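Local coordinates for flagellar basal body protein (Helicobacter pylori, PDB 5NPY) that probably forms part of the flagellar hook, the curved joint that links the rotary motor of the bacterium to its filament, at residues A[194-199]-A[465-470]. Residues are numbered along the deposited sequence; the frame is centred on the assembly and turned at random.
Sequences GISVNL and KLLEAS
S196 faces two consecutive residues of the partner strand, and its carbonyl oxygen takes both of their amides. L467 N reaches S196 O at 2.7 Å along a path bent to 139° at the hydrogen, whereas E468 N approaches at 3.2 Å in the carbonyl plane, on a lone pair. S196 N donates in return to E468 O at 2.8 Å, which closes the bulge. The helix-like backbone of L467 makes room for this extra residue and points its side chain toward the partner strand, with L467 CB 3.2 Å from S196 O. On either side of the bulge the antiparallel ladder is regular: G194 and S470 exchange a pair of backbone bonds, as do N198 and K465.

S196 OG sits between its own backbone N and carbonyl carbon (chi1 38°), which brings it to 3.2 Å from E468 CB; a small hydroxyl suits this tight spot, and it also bonds to S451. E468, its chain extended, holds N453, while S470 OG meets E452 N, so two serines and a longer glutamate tie this face to the loop that holds S451, E452 and N453.

Apolar contacts fill the other face. The CD1 branch of L466 lies alongside I195, 3.8 Å from I195 CB, and I195 CG2 touches A469 CB at 4.0 Å. The beta-branched I195 and V197 favour extended backbone and also pack on T359 and Y377 of strands 346-364 and 370-381, in another sheet that meets this face.

Strand 465-471 forms the edge of a four-stranded mixed sheet, joined here to 192-198 by a classic beta bulge.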
loop_
_atom_site.group_PDB
_atom_site.type_symbol
_atom_site.label_atom_id
_atom_site.label_comp_id
_atom_site.label_asym_id
_atom_site.label_seq_id
_atom_site.Cartn_x
_atom_site.Cartn_y
_atom_site.Cartn_z
ATOM N N GLY A 194 -3.053 -2.476 -1.520
ATOM C CA GLY A 194 -3.621 -1.211 -1.073
ATOM C C GLY A 194 -2.538 -0.173 -0.805
ATOM O O GLY A 194 -1.658 -0.384 0.038
ATOM N N ILE A 195 -2.556 0.942 -1.521
ATOM C CA ILE A 195 -1.516 1.956 -1.350
ATOM C C ILE A 195 -2.115 3.197 -0.699
ATOM O O ILE A 195 -3.287 3.541 -0.895
ATOM C CB ILE A 195 -0.800 2.347 -2.665
ATOM C CG1 ILE A 195 -1.783 2.965 -3.661
ATOM C CG2 ILE A 195 -0.032 1.150 -3.231
ATOM C CD1 ILE A 195 -1.133 3.583 -4.889
ATOM N N SER A 196 -1.303 3.844 0.116
ATOM C CA SER A 196 -1.581 5.183 0.605
ATOM C C SER A 196 -0.617 6.111 -0.117
ATOM O O SER A 196 0.598 5.908 -0.060
ATOM C CB SER A 196 -1.435 5.278 2.126
ATOM O OG SER A 196 -0.353 4.509 2.648
ATOM N N VAL A 197 -1.171 7.090 -0.828
ATOM C CA VAL A 197 -0.420 8.070 -1.602
ATOM C C VAL A 197 -1.027 9.440 -1.341
ATOM O O VAL A 197 -2.252 9.592 -1.240
ATOM C CB VAL A 197 -0.441 7.738 -3.116
ATOM C CG1 VAL A 197 -1.883 7.653 -3.667
ATOM C CG2 VAL A 197 0.328 8.734 -3.893
ATOM N N ASN A 198 -0.178 10.439 -1.222
ATOM C CA ASN A 198 -0.648 11.806 -1.187
ATOM C C ASN A 198 -0.427 12.382 -2.570
ATOM O O ASN A 198 0.623 12.152 -3.175
ATOM C CB ASN A 198 0.081 12.614 -0.116
ATOM C CG ASN A 198 -0.436 14.018 -0.037
ATOM O OD1 ASN A 198 -1.493 14.244 0.559
ATOM N ND2 ASN A 198 0.310 14.973 -0.578
ATOM N N LEU A 199 -1.420 13.101 -3.083
ATOM C CA LEU A 199 -1.338 13.678 -4.421
ATOM C C LEU A 199 -1.396 15.191 -4.287
ATOM O O LEU A 199 -2.441 15.747 -3.944
ATOM C CB LEU A 199 -2.458 13.160 -5.322
ATOM C CG LEU A 199 -2.520 11.641 -5.646
ATOM C CD1 LEU A 199 -3.755 11.318 -6.450
ATOM C CD2 LEU A 199 -1.312 11.136 -6.390
ATOM N N LYS A 465 3.588 11.866 -2.840
ATOM C CA LYS A 465 4.406 10.896 -2.121
ATOM C C LYS A 465 3.639 9.598 -1.976
ATOM O O LYS A 465 2.448 9.620 -1.661
ATOM C CB LYS A 465 4.778 11.417 -0.718
ATOM C CG LYS A 465 5.817 10.614 0.025
ATOM C CD LYS A 465 6.069 11.199 1.454
ATOM C CE LYS A 465 6.159 12.737 1.481
ATOM N NZ LYS A 465 7.490 13.285 0.988
ATOM N N LEU A 466 4.344 8.477 -2.127
ATOM C CA LEU A 466 3.798 7.187 -1.733
ATOM C C LEU A 466 4.096 6.925 -0.257
ATOM O O LEU A 466 5.255 6.807 0.148
ATOM C CB LEU A 466 4.346 6.070 -2.615
ATOM C CG LEU A 466 3.806 4.707 -2.172
ATOM C CD1 LEU A 466 2.343 4.532 -2.648
ATOM C CD2 LEU A 466 4.677 3.621 -2.771
ATOM N N LEU A 467 3.035 6.851 0.540
ATOM C CA LEU A 467 3.144 6.676 1.983
ATOM C C LEU A 467 3.430 5.230 2.368
ATOM O O LEU A 467 4.363 4.957 3.134
ATOM C CB LEU A 467 1.850 7.124 2.656
ATOM C CG LEU A 467 1.370 8.468 2.136
ATOM C CD1 LEU A 467 0.171 8.875 2.958
ATOM C CD2 LEU A 467 2.521 9.509 2.310
ATOM N N GLU A 468 2.626 4.291 1.863
ATOM C CA GLU A 468 2.748 2.888 2.240
ATOM C C GLU A 468 2.106 2.018 1.167
ATOM O O GLU A 468 1.099 2.409 0.581
ATOM C CB GLU A 468 2.076 2.625 3.589
ATOM C CG GLU A 468 2.256 1.223 4.150
ATOM C CD GLU A 468 1.492 1.030 5.441
ATOM O OE1 GLU A 468 0.335 1.481 5.497
ATOM O OE2 GLU A 468 2.048 0.446 6.399
ATOM N N ALA A 469 2.705 0.851 0.909
ATOM C CA ALA A 469 2.118 -0.177 0.049
ATOM C C ALA A 469 1.935 -1.451 0.864
ATOM O O ALA A 469 2.911 -2.038 1.337
ATOM C CB ALA A 469 2.977 -0.452 -1.188
ATOM N N SER A 470 0.687 -1.849 1.047
ATOM C CA SER A 470 0.305 -3.059 1.752
ATOM C C SER A 470 -0.145 -4.101 0.728
ATOM O O SER A 470 -0.806 -3.775 -0.264
ATOM C CB SER A 470 -0.817 -2.776 2.761
ATOM O OG SER A 470 -0.429 -1.802 3.728
#